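Local coordinates for protein SPCU (Pseudomonas aeruginosa, PDB 4AKX) that probably acts as the secretion chaperone of the phospholipase toxin ExoU in the type III secretion system, binding the toxin as a dimer, at residues A[73-78]-A[85-90]. Numbering follows the deposited sequence.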
ATOM      1  N   PRO A  73       2.357  16.132  -1.816  1.00 62.52           N
ATOM      2  CA  PRO A  73       1.310  15.222  -2.271  1.00 59.15           C
ATOM      3  C   PRO A  73       1.763  13.952  -2.987  1.00 60.04           C
ATOM      4  O   PRO A  73       0.923  13.280  -3.584  1.00 62.37           O
ATOM      5  CB  PRO A  73       0.527  16.071  -3.252  1.00 59.56           C
ATOM      6  CG  PRO A  73       1.542  16.999  -3.813  1.00 65.00           C
ATOM      7  CD  PRO A  73       2.433  17.340  -2.661  1.00 65.08           C
ATOM      8  N   VAL A  74       3.048  13.602  -2.919  1.00 58.98           N
ATOM      9  CA  VAL A  74       3.548  12.385  -3.591  1.00 54.78           C
ATOM     10  C   VAL A  74       2.799  11.156  -3.107  1.00 60.41           C
ATOM     11  O   VAL A  74       2.597  10.993  -1.894  1.00 64.41           O
ATOM     12  CB  VAL A  74       5.014  12.128  -3.239  1.00 53.47           C
ATOM     13  CG1 VAL A  74       5.344  10.650  -3.405  1.00 48.03           C
ATOM     14  CG2 VAL A  74       5.948  13.032  -4.051  1.00 53.44           C
ATOM     15  N   LYS A  75       2.434  10.268  -4.036  1.00 60.71           N
ATOM     16  CA  LYS A  75       1.744   9.023  -3.677  1.00 55.56           C
ATOM     17  C   LYS A  75       2.526   7.777  -3.992  1.00 53.98           C
ATOM     18  O   LYS A  75       3.379   7.772  -4.878  1.00 59.99           O
ATOM     19  CB  LYS A  75       0.390   8.964  -4.314  1.00 58.11           C
ATOM     20  CG  LYS A  75      -0.547   9.981  -3.685  1.00 82.07           C
ATOM     21  CD  LYS A  75      -1.660  10.351  -4.658  1.00102.44           C
ATOM     22  CE  LYS A  75      -1.770  11.862  -4.860  1.00100.02           C
ATOM     23  NZ  LYS A  75      -0.846  12.314  -5.941  1.00 87.20           N
ATOM     24  N   LEU A  76       2.249   6.723  -3.240  1.00 49.14           N
ATOM     25  CA  LEU A  76       2.875   5.457  -3.457  1.00 49.90           C
ATOM     26  C   LEU A  76       1.837   4.505  -4.028  1.00 52.94           C
ATOM     27  O   LEU A  76       0.706   4.458  -3.515  1.00 54.54           O
ATOM     28  CB  LEU A  76       3.379   4.928  -2.136  1.00 56.84           C
ATOM     29  CG  LEU A  76       4.409   3.825  -2.249  1.00 55.25           C
ATOM     30  CD1 LEU A  76       5.225   3.754  -0.981  1.00 55.77           C
ATOM     31  CD2 LEU A  76       3.641   2.552  -2.434  1.00 60.16           C
ATOM     32  N   ALA A  77       2.202   3.779  -5.098  1.00 46.03           N
ATOM     33  CA  ALA A  77       1.277   2.848  -5.749  1.00 46.60           C
ATOM     34  C   ALA A  77       2.061   1.796  -6.431  1.00 50.67           C
ATOM     35  O   ALA A  77       3.300   1.828  -6.416  1.00 58.68           O
ATOM     36  CB  ALA A  77       0.405   3.555  -6.770  1.00 46.68           C
ATOM     37  N   ALA A  78       1.357   0.882  -7.086  1.00 49.62           N
ATOM     38  CA  ALA A  78       2.017  -0.077  -7.946  1.00 52.19           C
ATOM     39  C   ALA A  78       1.388   0.030  -9.302  1.00 56.05           C
ATOM     40  O   ALA A  78       0.173   0.264  -9.394  1.00 60.76           O
ATOM     41  CB  ALA A  78       1.829  -1.466  -7.388  1.00 51.50           C
ATOM     42  N   VAL A  85       5.862   2.397  -7.133  1.00 52.99           N
ATOM     43  CA  VAL A  85       6.061   3.662  -7.804  1.00 50.61           C
ATOM     44  C   VAL A  85       5.684   4.803  -6.872  1.00 52.35           C
ATOM     45  O   VAL A  85       4.728   4.692  -6.092  1.00 60.57           O
ATOM     46  CB  VAL A  85       5.192   3.739  -9.072  1.00 50.19           C
ATOM     47  CG1 VAL A  85       5.074   5.168  -9.547  1.00 55.08           C
ATOM     48  CG2 VAL A  85       5.759   2.866 -10.166  1.00 49.15           C
ATOM     49  N   LEU A  86       6.462   5.874  -6.907  1.00 47.28           N
ATOM     50  CA  LEU A  86       6.090   7.063  -6.226  1.00 46.09           C
ATOM     51  C   LEU A  86       5.761   7.983  -7.331  1.00 47.53           C
ATOM     52  O   LEU A  86       6.472   8.011  -8.310  1.00 56.84           O
ATOM     53  CB  LEU A  86       7.269   7.616  -5.483  1.00 48.99           C
ATOM     54  CG  LEU A  86       7.608   6.917  -4.188  1.00 54.12           C
ATOM     55  CD1 LEU A  86       9.044   7.216  -3.769  1.00 56.30           C
ATOM     56  CD2 LEU A  86       6.654   7.368  -3.112  1.00 53.92           C
ATOM     57  N   TRP A  87       4.690   8.745  -7.207  1.00 45.73           N
ATOM     58  CA  TRP A  87       4.367   9.685  -8.268  1.00 49.97           C
ATOM     59  C   TRP A  87       3.716  10.892  -7.747  1.00 51.29           C
ATOM     60  O   TRP A  87       3.205  10.876  -6.635  1.00 57.17           O
ATOM     61  CB  TRP A  87       3.470   9.051  -9.319  1.00 49.56           C
ATOM     62  CG  TRP A  87       2.105   8.654  -8.816  1.00 48.42           C
ATOM     63  CD1 TRP A  87       1.762   7.473  -8.156  1.00 50.54           C
ATOM     64  CD2 TRP A  87       0.862   9.376  -8.949  1.00 48.12           C
ATOM     65  NE1 TRP A  87       0.415   7.430  -7.883  1.00 48.05           N
ATOM     66  CE2 TRP A  87      -0.182   8.526  -8.334  1.00 49.47           C
ATOM     67  CE3 TRP A  87       0.501  10.589  -9.485  1.00 54.35           C
ATOM     68  CZ2 TRP A  87      -1.504   8.911  -8.272  1.00 50.80           C
ATOM     69  CZ3 TRP A  87      -0.867  10.977  -9.418  1.00 55.58           C
ATOM     70  CH2 TRP A  87      -1.833  10.158  -8.819  1.00 51.97           C
ATOM     71  N   ALA A  88       3.764  11.963  -8.537  1.00 51.77           N
ATOM     72  CA  ALA A  88       3.003  13.184  -8.264  1.00 53.34           C
ATOM     73  C   ALA A  88       2.535  13.693  -9.573  1.00 55.44           C
ATOM     74  O   ALA A  88       2.978  13.221 -10.608  1.00 60.09           O
ATOM     75  CB  ALA A  88       3.870  14.239  -7.584  1.00 51.04           C
ATOM     76  N   GLU A  89       1.710  14.719  -9.529  1.00 60.81           N
ATOM     77  CA  GLU A  89       1.018  15.195 -10.697  1.00 66.13           C
ATOM     78  C   GLU A  89       1.203  16.685 -10.757  1.00 69.87           C
ATOM     79  O   GLU A  89       0.720  17.417  -9.899  1.00 70.11           O
ATOM     80  CB  GLU A  89      -0.467  14.848 -10.565  1.00 75.26           C
ATOM     81  CG  GLU A  89      -1.405  15.637 -11.450  1.00 91.24           C
ATOM     82  CD  GLU A  89      -1.106  15.451 -12.924  1.00104.28           C
ATOM     83  OE1 GLU A  89       0.014  14.981 -13.233  1.00116.11           O
ATOM     84  OE2 GLU A  89      -1.985  15.773 -13.770  1.00107.09           O
ATOM     85  N   ALA A  90       1.947  17.137 -11.749  1.00 76.56           N
ATOM     86  CA  ALA A  90       2.143  18.571 -11.958  1.00 79.82           C
ATOM     87  C   ALA A  90       1.199  19.094 -13.018  1.00 84.07           C
ATOM     88  O   ALA A  90       1.231  18.635 -14.163  1.00 78.22           O
ATOM     89  CB  ALA A  90       3.569  18.837 -12.366  1.00 81.33           C
TER
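With CG lodged between its own backbone N and carbonyl carbon (chi1 65°), Trp87 swings its indole over toward Lys75, whose side chain leaves with CG anti to the carbonyl carbon and then bends at its last two torsions to run across one ring face. CB of Lys75 makes a CH-pi contact over the five-membered ring, CD follows over CZ2 of the six-membered ring, and NZ ends 3.9 Å from the centroid of the six-membered ring, a cation-pi contact 21° off the normal. NZ also bonds Pro73 O at 3.1 Å, which holds the ammonium between carbonyl and ring. At the indole edge sits Ala77 CB, 4.0 Å from Trp87 NE1; that N-H is taken by Asn65 O of the second subunit, and Arg5 of the ExoU chain makes a cation-pi contact with the same indole, so Trp87 meets both chaperone partner and toxin. Two antiparallel hydrogen-bonded pairs, Lys75 with Trp87 and Ala77 with Val85, join the strands. On the opposite face Val74 CG1 meets Leu86 CD2. The arms form a beta hairpin: strand 75-78 is outermost within this chain, strand 83-91 pairs onward with strand 39-48, and helix 97-118 packs on Val74 and Ala88.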